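Local coordinates for cell envelope-related transcriptional attenuator domain-containing protein (Eubacterium siraeum, PDB 4OBM) that is of unknown function but belongs to the LytR-CpsA-Psr family, whose members are associated with the bacterial cell envelope and were first named as transcriptional attenuators, at residues Pro120-Tyr125 / Ile135-Thr140; Val112-Leu117 / Ile142-Gln147; Pro165-Ala170 / Phe230-Gly235. All coordinates share one frame; numbering follows the deposited sequence.

Interaction 1. Residues Pro120-Tyr125 / Ile135-Thr140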
loop_
_atom_site.group_PDB
_atom_site.type_symbol
_atom_site.label_atom_id
_atom_site.label_comp_id
_atom_site.label_asym_id
_atom_site.label_seq_id
_atom_site.Cartn_x
_atom_site.Cartn_y
_atom_site.Cartn_z
ATOM N N PRO A 120 -4.630 20.744 -0.605
ATOM C CA PRO A 120 -4.021 21.899 -1.305
ATOM C C PRO A 120 -5.023 22.939 -1.812
ATOM O O PRO A 120 -4.716 24.134 -1.757
ATOM C CB PRO A 120 -3.248 21.260 -2.469
ATOM C CG PRO A 120 -3.879 19.922 -2.665
ATOM C CD PRO A 120 -4.322 19.473 -1.299
ATOM N N SER A 121 -6.202 22.501 -2.290
ATOM C CA SER A 121 -7.249 23.406 -2.770
ATOM C C SER A 121 -8.623 22.765 -2.574
ATOM O O SER A 121 -8.721 21.535 -2.552
ATOM C CB SER A 121 -7.019 23.780 -4.232
ATOM O OG SER A 121 -7.142 22.651 -5.078
ATOM N N GLU A 122 -9.676 23.587 -2.387
ATOM C CA GLU A 122 -11.029 23.083 -2.152
ATOM C C GLU A 122 -11.535 22.184 -3.306
ATOM O O GLU A 122 -11.373 22.523 -4.484
ATOM C CB GLU A 122 -12.026 24.232 -1.933
ATOM C CG GLU A 122 -13.376 23.739 -1.430
ATOM C CD GLU A 122 -14.622 24.511 -1.797
ATOM O OE1 GLU A 122 -14.729 24.991 -2.949
ATOM O OE2 GLU A 122 -15.549 24.530 -0.957
ATOM N N ILE A 123 -12.156 21.049 -2.945
ATOM C CA ILE A 123 -12.773 20.112 -3.887
ATOM C C ILE A 123 -14.292 20.180 -3.706
ATOM O O ILE A 123 -14.787 20.107 -2.583
ATOM C CB ILE A 123 -12.230 18.656 -3.715
ATOM C CG1 ILE A 123 -10.676 18.605 -3.828
ATOM C CG2 ILE A 123 -12.887 17.683 -4.726
ATOM C CD1 ILE A 123 -10.033 17.529 -2.997
ATOM N N LYS A 124 -15.018 20.356 -4.807
ATOM C CA LYS A 124 -16.484 20.308 -4.863
ATOM C C LYS A 124 -16.787 19.372 -6.027
ATOM O O LYS A 124 -16.882 19.828 -7.172
ATOM C CB LYS A 124 -17.129 21.707 -5.014
ATOM C CG LYS A 124 -17.132 22.554 -3.736
ATOM C CD LYS A 124 -18.295 23.551 -3.723
ATOM C CE LYS A 124 -18.249 24.565 -2.593
ATOM N NZ LYS A 124 -17.550 25.838 -2.969
ATOM N N TYR A 125 -16.775 18.041 -5.762
ATOM C CA TYR A 125 -16.963 17.048 -6.821
ATOM C C TYR A 125 -18.438 16.768 -7.080
ATOM O O TYR A 125 -19.159 16.320 -6.186
ATOM C CB TYR A 125 -16.200 15.732 -6.540
ATOM C CG TYR A 125 -16.451 14.659 -7.586
ATOM C CD1 TYR A 125 -15.999 14.813 -8.895
ATOM C CD2 TYR A 125 -17.192 13.521 -7.281
ATOM C CE1 TYR A 125 -16.287 13.863 -9.877
ATOM C CE2 TYR A 125 -17.478 12.561 -8.253
ATOM C CZ TYR A 125 -17.024 12.735 -9.551
ATOM O OH TYR A 125 -17.295 11.791 -10.517
ATOM N N ILE A 135 -17.924 17.760 -0.902
ATOM C CA ILE A 135 -17.177 18.986 -0.583
ATOM C C ILE A 135 -16.058 18.697 0.395
ATOM O O ILE A 135 -16.328 18.435 1.560
ATOM C CB ILE A 135 -18.055 20.165 -0.031
ATOM C CG1 ILE A 135 -19.515 20.212 -0.554
ATOM C CG2 ILE A 135 -17.326 21.522 -0.096
ATOM C CD1 ILE A 135 -19.724 20.548 -1.967
ATOM N N ILE A 136 -14.808 18.835 -0.061
ATOM C CA ILE A 136 -13.604 18.711 0.764
ATOM C C ILE A 136 -12.964 20.108 0.795
ATOM O O ILE A 136 -12.597 20.643 -0.251
ATOM C CB ILE A 136 -12.653 17.598 0.257
ATOM C CG1 ILE A 136 -13.349 16.207 0.364
ATOM C CG2 ILE A 136 -11.323 17.610 1.032
ATOM C CD1 ILE A 136 -12.828 15.146 -0.553
ATOM N N LYS A 137 -12.900 20.721 1.980
ATOM C CA LYS A 137 -12.363 22.072 2.098
ATOM C C LYS A 137 -10.846 22.047 2.126
ATOM O O LYS A 137 -10.233 21.017 2.417
ATOM C CB LYS A 137 -12.930 22.806 3.330
ATOM C CG LYS A 137 -14.455 22.940 3.328
ATOM C CD LYS A 137 -14.972 24.026 2.409
ATOM C CE LYS A 137 -16.463 24.171 2.543
ATOM N NZ LYS A 137 -17.019 25.070 1.494
ATOM N N LYS A 138 -10.252 23.175 1.741
ATOM C CA LYS A 138 -8.811 23.403 1.702
ATOM C C LYS A 138 -8.306 23.524 3.142
ATOM O O LYS A 138 -9.064 23.975 4.014
ATOM C CB LYS A 138 -8.536 24.700 0.894
ATOM C CG LYS A 138 -7.063 25.102 0.772
ATOM C CD LYS A 138 -6.866 26.432 0.061
ATOM C CE LYS A 138 -5.411 26.825 0.162
ATOM N NZ LYS A 138 -5.076 27.981 -0.704
ATOM N N GLY A 139 -7.051 23.134 3.375
ATOM C CA GLY A 139 -6.412 23.272 4.680
ATOM C C GLY A 139 -6.026 21.998 5.393
ATOM O O GLY A 139 -6.403 20.897 4.978
ATOM N N THR A 140 -5.255 22.157 6.487
ATOM C CA THR A 140 -4.778 21.077 7.345
ATOM C C THR A 140 -5.945 20.713 8.257
ATOM O O THR A 140 -6.448 21.560 8.988
ATOM C CB THR A 140 -3.481 21.488 8.058
ATOM O OG1 THR A 140 -2.573 21.939 7.072
ATOM C CG2 THR A 140 -2.833 20.338 8.790
#

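Interaction 2. Residues Val112-Leu117 / Ile142-Gln147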
loop_
_atom_site.group_PDB
_atom_site.type_symbol
_atom_site.label_atom_id
_atom_site.label_comp_id
_atom_site.label_asym_id
_atom_site.label_seq_id
_atom_site.Cartn_x
_atom_site.Cartn_y
_atom_site.Cartn_z
ATOM N N VAL A 112 -8.017 2.157 13.771
ATOM C CA VAL A 112 -6.620 2.582 13.969
ATOM C C VAL A 112 -6.523 4.046 14.494
ATOM O O VAL A 112 -5.795 4.301 15.463
ATOM C CB VAL A 112 -5.754 2.346 12.703
ATOM C CG1 VAL A 112 -4.306 2.797 12.917
ATOM C CG2 VAL A 112 -5.788 0.880 12.292
ATOM N N GLY A 113 -7.244 4.968 13.864
ATOM C CA GLY A 113 -7.256 6.375 14.264
ATOM C C GLY A 113 -7.383 7.299 13.078
ATOM O O GLY A 113 -7.285 6.855 11.930
ATOM N N ASN A 114 -7.617 8.589 13.363
ATOM C CA ASN A 114 -7.766 9.669 12.390
ATOM C C ASN A 114 -6.429 10.093 11.770
ATOM O O ASN A 114 -5.383 9.908 12.378
ATOM C CB ASN A 114 -8.371 10.880 13.070
ATOM C CG ASN A 114 -9.725 10.681 13.699
ATOM O OD1 ASN A 114 -10.570 9.917 13.215
ATOM N ND2 ASN A 114 -9.977 11.419 14.767
ATOM N N THR A 115 -6.472 10.712 10.582
ATOM C CA THR A 115 -5.266 11.227 9.934
ATOM C C THR A 115 -5.440 12.730 9.659
ATOM O O THR A 115 -6.516 13.169 9.232
ATOM C CB THR A 115 -4.934 10.426 8.655
ATOM O OG1 THR A 115 -4.986 9.031 8.946
ATOM C CG2 THR A 115 -3.555 10.747 8.110
ATOM N N THR A 116 -4.380 13.506 9.914
ATOM C CA THR A 116 -4.337 14.947 9.672
ATOM C C THR A 116 -3.677 15.173 8.299
ATOM O O THR A 116 -2.536 14.768 8.089
ATOM C CB THR A 116 -3.639 15.662 10.827
ATOM O OG1 THR A 116 -4.489 15.586 11.966
ATOM C CG2 THR A 116 -3.342 17.109 10.522
ATOM N N LEU A 117 -4.417 15.780 7.365
ATOM C CA LEU A 117 -3.948 16.010 5.990
ATOM C C LEU A 117 -4.142 17.443 5.556
ATOM O O LEU A 117 -5.153 18.066 5.897
ATOM C CB LEU A 117 -4.683 15.090 4.986
ATOM C CG LEU A 117 -4.783 13.598 5.328
ATOM C CD1 LEU A 117 -5.928 12.942 4.575
ATOM C CD2 LEU A 117 -3.459 12.890 5.076
ATOM N N ILE A 142 -8.373 17.271 10.350
ATOM C CA ILE A 142 -8.436 15.952 10.990
ATOM C C ILE A 142 -9.499 15.141 10.295
ATOM O O ILE A 142 -10.680 15.475 10.385
ATOM C CB ILE A 142 -8.676 16.031 12.537
ATOM C CG1 ILE A 142 -7.570 16.852 13.248
ATOM C CG2 ILE A 142 -8.763 14.612 13.143
ATOM C CD1 ILE A 142 -8.013 17.563 14.549
ATOM N N PHE A 143 -9.088 14.066 9.617
ATOM C CA PHE A 143 -10.013 13.241 8.844
ATOM C C PHE A 143 -10.479 12.009 9.603
ATOM O O PHE A 143 -9.653 11.194 10.000
ATOM C CB PHE A 143 -9.366 12.809 7.511
ATOM C CG PHE A 143 -9.366 13.847 6.411
ATOM C CD1 PHE A 143 -8.509 14.946 6.465
ATOM C CD2 PHE A 143 -10.183 13.700 5.293
ATOM C CE1 PHE A 143 -8.515 15.909 5.451
ATOM C CE2 PHE A 143 -10.179 14.663 4.271
ATOM C CZ PHE A 143 -9.350 15.763 4.363
ATOM N N THR A 144 -11.809 11.848 9.755
ATOM C CA THR A 144 -12.389 10.651 10.362
ATOM C C THR A 144 -12.456 9.574 9.260
ATOM O O THR A 144 -12.205 9.890 8.097
ATOM C CB THR A 144 -13.735 10.929 11.039
ATOM O OG1 THR A 144 -14.622 11.531 10.110
ATOM C CG2 THR A 144 -13.602 11.770 12.310
ATOM N N ALA A 145 -12.734 8.305 9.631
ATOM C CA ALA A 145 -12.788 7.132 8.749
ATOM C C ALA A 145 -13.520 7.388 7.429
ATOM O O ALA A 145 -12.912 7.193 6.371
ATOM C CB ALA A 145 -13.439 5.970 9.470
ATOM N N GLU A 146 -14.809 7.810 7.490
ATOM C CA GLU A 146 -15.641 8.050 6.308
ATOM C C GLU A 146 -15.137 9.224 5.443
ATOM O O GLU A 146 -15.252 9.158 4.223
ATOM C CB GLU A 146 -17.109 8.282 6.702
ATOM C CG GLU A 146 -17.803 7.022 7.194
ATOM C CD GLU A 146 -19.233 7.201 7.658
ATOM O OE1 GLU A 146 -20.054 7.750 6.888
ATOM O OE2 GLU A 146 -19.543 6.756 8.785
ATOM N N GLN A 147 -14.576 10.276 6.066
ATOM C CA GLN A 147 -14.033 11.455 5.366
ATOM C C GLN A 147 -12.782 11.059 4.637
ATOM O O GLN A 147 -12.570 11.485 3.500
ATOM C CB GLN A 147 -13.717 12.589 6.355
ATOM C CG GLN A 147 -14.919 13.092 7.137
ATOM C CD GLN A 147 -14.559 14.190 8.109
ATOM O OE1 GLN A 147 -13.505 14.176 8.768
ATOM N NE2 GLN A 147 -15.481 15.126 8.278
#

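Interaction 3. Residues Pro165-Ala170 / Phe230-Gly235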
loop_
_atom_site.group_PDB
_atom_site.type_symbol
_atom_site.label_atom_id
_atom_site.label_comp_id
_atom_site.label_asym_id
_atom_site.label_seq_id
_atom_site.Cartn_x
_atom_site.Cartn_y
_atom_site.Cartn_z
ATOM N N PRO A 165 -4.469 10.466 -8.666
ATOM C CA PRO A 165 -5.157 9.630 -7.650
ATOM C C PRO A 165 -4.185 8.675 -6.926
ATOM O O PRO A 165 -4.371 8.395 -5.743
ATOM C CB PRO A 165 -6.204 8.867 -8.462
ATOM C CG PRO A 165 -6.374 9.660 -9.720
ATOM C CD PRO A 165 -5.022 10.211 -10.015
ATOM N N CYS A 166 -3.120 8.236 -7.630
ATOM C CA CYS A 166 -2.047 7.376 -7.119
ATOM C C CYS A 166 -1.182 8.149 -6.134
ATOM O O CYS A 166 -0.827 7.619 -5.084
ATOM C CB CYS A 166 -1.207 6.829 -8.271
ATOM S SG CYS A 166 -2.078 5.646 -9.321
ATOM N N LYS A 167 -0.813 9.390 -6.510
ATOM C CA LYS A 167 0.003 10.318 -5.736
ATOM C C LYS A 167 -0.717 10.676 -4.442
ATOM O O LYS A 167 -0.100 10.661 -3.387
ATOM C CB LYS A 167 0.334 11.577 -6.565
ATOM C CG LYS A 167 1.374 11.318 -7.631
ATOM C CD LYS A 167 1.401 12.374 -8.720
ATOM C CE LYS A 167 2.492 12.068 -9.725
ATOM N NZ LYS A 167 2.726 13.205 -10.660
ATOM N N LEU A 168 -2.033 10.935 -4.521
ATOM C CA LEU A 168 -2.871 11.266 -3.368
ATOM C C LEU A 168 -2.964 10.060 -2.445
ATOM O O LEU A 168 -2.717 10.191 -1.247
ATOM C CB LEU A 168 -4.281 11.719 -3.850
ATOM C CG LEU A 168 -5.243 12.412 -2.867
ATOM C CD1 LEU A 168 -6.102 11.415 -2.104
ATOM C CD2 LEU A 168 -4.538 13.473 -1.997
ATOM N N ASN A 169 -3.270 8.870 -3.011
ATOM C CA ASN A 169 -3.365 7.651 -2.231
ATOM C C ASN A 169 -2.026 7.322 -1.549
ATOM O O ASN A 169 -2.021 7.051 -0.341
ATOM C CB ASN A 169 -3.858 6.505 -3.106
ATOM C CG ASN A 169 -5.367 6.409 -3.188
ATOM O OD1 ASN A 169 -5.951 5.403 -2.805
ATOM N ND2 ASN A 169 -6.046 7.471 -3.622
ATOM N N ALA A 170 -0.889 7.413 -2.284
ATOM C CA ALA A 170 0.437 7.147 -1.701
ATOM C C ALA A 170 0.708 8.022 -0.457
ATOM O O ALA A 170 1.063 7.502 0.599
ATOM C CB ALA A 170 1.526 7.369 -2.747
ATOM N N PHE A 230 7.458 6.321 -0.892
ATOM C CA PHE A 230 6.666 5.869 -2.015
ATOM C C PHE A 230 7.366 6.179 -3.313
ATOM O O PHE A 230 8.119 7.147 -3.409
ATOM C CB PHE A 230 5.225 6.444 -2.001
ATOM C CG PHE A 230 5.061 7.919 -2.270
ATOM C CD1 PHE A 230 5.051 8.407 -3.571
ATOM C CD2 PHE A 230 4.816 8.807 -1.232
ATOM C CE1 PHE A 230 4.871 9.774 -3.826
ATOM C CE2 PHE A 230 4.639 10.173 -1.481
ATOM C CZ PHE A 230 4.663 10.650 -2.777
ATOM N N TYR A 231 7.104 5.335 -4.307
ATOM C CA TYR A 231 7.519 5.471 -5.693
ATOM C C TYR A 231 6.251 5.400 -6.564
ATOM O O TYR A 231 5.375 4.565 -6.308
ATOM C CB TYR A 231 8.553 4.403 -6.105
ATOM C CG TYR A 231 8.912 4.538 -7.565
ATOM C CD1 TYR A 231 9.704 5.592 -8.009
ATOM C CD2 TYR A 231 8.327 3.717 -8.524
ATOM C CE1 TYR A 231 9.933 5.803 -9.364
ATOM C CE2 TYR A 231 8.548 3.920 -9.884
ATOM C CZ TYR A 231 9.360 4.961 -10.297
ATOM O OH TYR A 231 9.612 5.166 -11.626
ATOM N N ILE A 232 6.152 6.270 -7.586
ATOM C CA ILE A 232 4.977 6.259 -8.458
ATOM C C ILE A 232 5.371 5.717 -9.849
ATOM O O ILE A 232 5.995 6.422 -10.639
ATOM C CB ILE A 232 4.235 7.623 -8.535
ATOM C CG1 ILE A 232 4.044 8.279 -7.133
ATOM C CG2 ILE A 232 2.910 7.523 -9.340
ATOM C CD1 ILE A 232 2.761 7.904 -6.332
ATOM N N PRO A 233 4.972 4.465 -10.160
ATOM C CA PRO A 233 5.235 3.909 -11.501
ATOM C C PRO A 233 4.593 4.769 -12.604
ATOM O O PRO A 233 3.395 5.083 -12.550
ATOM C CB PRO A 233 4.632 2.495 -11.425
ATOM C CG PRO A 233 4.470 2.213 -9.971
ATOM C CD PRO A 233 4.207 3.517 -9.323
ATOM N N TYR A 234 5.409 5.221 -13.564
ATOM C CA TYR A 234 4.911 6.127 -14.601
ATOM C C TYR A 234 4.833 5.462 -15.969
ATOM O O TYR A 234 5.508 4.462 -16.224
ATOM C CB TYR A 234 5.768 7.409 -14.671
ATOM C CG TYR A 234 7.204 7.176 -15.095
ATOM C CD1 TYR A 234 7.558 7.138 -16.441
ATOM C CD2 TYR A 234 8.214 7.013 -14.150
ATOM C CE1 TYR A 234 8.876 6.907 -16.837
ATOM C CE2 TYR A 234 9.541 6.815 -14.536
ATOM C CZ TYR A 234 9.866 6.756 -15.880
ATOM O OH TYR A 234 11.165 6.547 -16.261
ATOM N N GLY A 235 4.053 6.060 -16.855
ATOM C CA GLY A 235 3.891 5.530 -18.201
ATOM C C GLY A 235 3.205 6.456 -19.173
ATOM O O GLY A 235 3.336 7.680 -19.081
#

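Interaction 1. Residues Pro120-Tyr125 / Ile135-Thr140
Ile123 and Ile136 form an antiparallel hydrogen-bonded pair, closed by Ile123 N to Ile136 O at 2.8 Å, with an N-H...O angle of 168°, and by Ile136 N to Ile123 O, also at 2.8 Å. Lys124 and Ile135 follow as the adjoining non-hydrogen-bonded pair, where Ile135 CA brings its hydrogen to Ile123 O. The two strands, 123-127 and 132-139, make a two-stranded beta hairpin on the surface of the molecule, and its faces differ in character. On one, Ile123 and Ile136 lie side by side and point the same way, CB to CB 4.1 Å, both packing on Tyr151 of helix 145-152 and on Leu154. The other face carries Lys124 and Ile135, with Ile135 CD1 3.7 Å from Lys124 CG, the lysine's methylenes crossing the isoleucine's end. Lys124 then bends at its last torsion (chi4 92°), bringing NZ back to Glu122 OE1 at 2.9 Å, on the syn lone pair. From the other strand, Lys137 NZ reaches Glu122 OE2 at 2.9 Å, nearly in line with the C-O bond. One carboxylate thus joins two lysines whose NZ atoms are only 4.6 Å apart, and its charge probably offsets their repulsion. Beyond the paired residues, the extended Lys138 chain runs alongside Pro120 and Ser121, its CE 3.4 Å from Pro120 O.

Interaction 2. Residues Val112-Leu117 / Ile142-Gln147
Leu117 and Phe143 meet because each turns its CG beside its own backbone N (chi1 -48° and -79°), which brings a leucine methyl over the phenyl ring. Leu117 CD1 sits 4.0 Å from the centroid of the Phe143 ring and 18° off its normal, a CH-pi contact displaced toward the CD1 side of the ring, and the two side chains cross at about a right angle. Leu117 CB adds a second touch, near Phe143 CE1.

The backbones beneath pair as short antiparallel strands, 115-119 with 141-143. Phe143 N gives a bond of 2.8 Å to Thr115 O, while the return bond from Thr115 N to Phe143 O is longer, 3.3 Å. Thr116 and Ile142 form the next, non-hydrogen-bonded pair, with Thr116 OG1 3.6 Å from Ile142 CG1. Near the beginning of the pairing, Asn114 lays its CB against Ile142 CG2 at 3.8 Å and directs OD1 to the neighbourhood of Thr144 CA.

Thr144 occupies the N-cap position of helix 145-152. Its backbone N is held by Gln147 OE1 at 3.0 Å in a nearly straight bond, so a side chain from the first turn reaches back to the residue that precedes the helix. Tyr151 and Met148 of this helix also pack near the contact, Tyr151 against both Phe143 and Leu117, and Met148 against Leu117 and Thr115. The chemistry therefore divides by face: Thr115, Leu117 and Phe143 turn to the buried side, which Leu117 and Phe143 make largely apolar and the helix keeps from solvent, whereas Asn114, Thr116 and Ile142 form a more exposed side of mixed polar and aliphatic character, whose polar groups sit where water can reach.

Interaction 3. Residues Pro165-Ala170 / Phe230-Gly235
Helix 164-181 meets, near its beginning, the segment that leaves strand 228-230, the outermost strand at one end of the six-stranded mixed sheet, and the two are joined by apolar contacts without a hydrogen bond between them. Ala170 touches both Phe230 and Ile232. Its CB stands over one face of the Phe230 ring, 3.9 Å from the centroid and 21° off the normal, shifted toward the CG side, where CB to Phe230 CG is 3.6 Å. In this CH-pi contact the Phe230 chi1 of 70° carries the ring to the helix, and chi2 of 82° turns its face to Ala170.

Ile232, two residues on, meets the helix most widely, sending its CD1 methyl against the helix backbone and its side chains. That methyl lies 3.7 Å from Lys167 CA, 3.8 Å from Cys166 O and 3.8 Å from Ala170 CB, so it settles between successive turns. Lys167 crosses Ile232 at about a right angle, CG to CD1 3.9 Å, and uses only the base of its side chain here; the extended chain carries NZ away to a salt bridge with Asp161. Cys166 CB approaches Ile232 CG2 more distantly, at 4.3 Å.

Pro57 of strand 52-58 touches both Cys166 and Ile232, and Tyr231, the residue between the two apolar ones, faces the other way onto helix 246-256. The helix is thus packed by apolar side chains beside the edge strand and the loop that follows it, as in alpha/beta folds where helices flank a mixed sheet.

Interactions 1 and 2 hold successive parts of one excursion of the chain: strands 115-119 and 141-143 pair in interaction 2, and the intervening hairpin is closed by interaction 1. They touch through Thr140 CG2 and Thr116 CG2, and both place apolar side chains against Tyr151 of helix 145-152. Interaction 1 is the more exposed, adding a salt-bridge network to its backbone bonds; interaction 2, partly buried, has a methyl over a phenyl ring instead. Interaction 3 lies closest to the centre of the chain, about 20 Å from the centres of the other two, and joins a helix to the end of an edge strand and the loop after it by apolar contacts alone, without pairing of backbones.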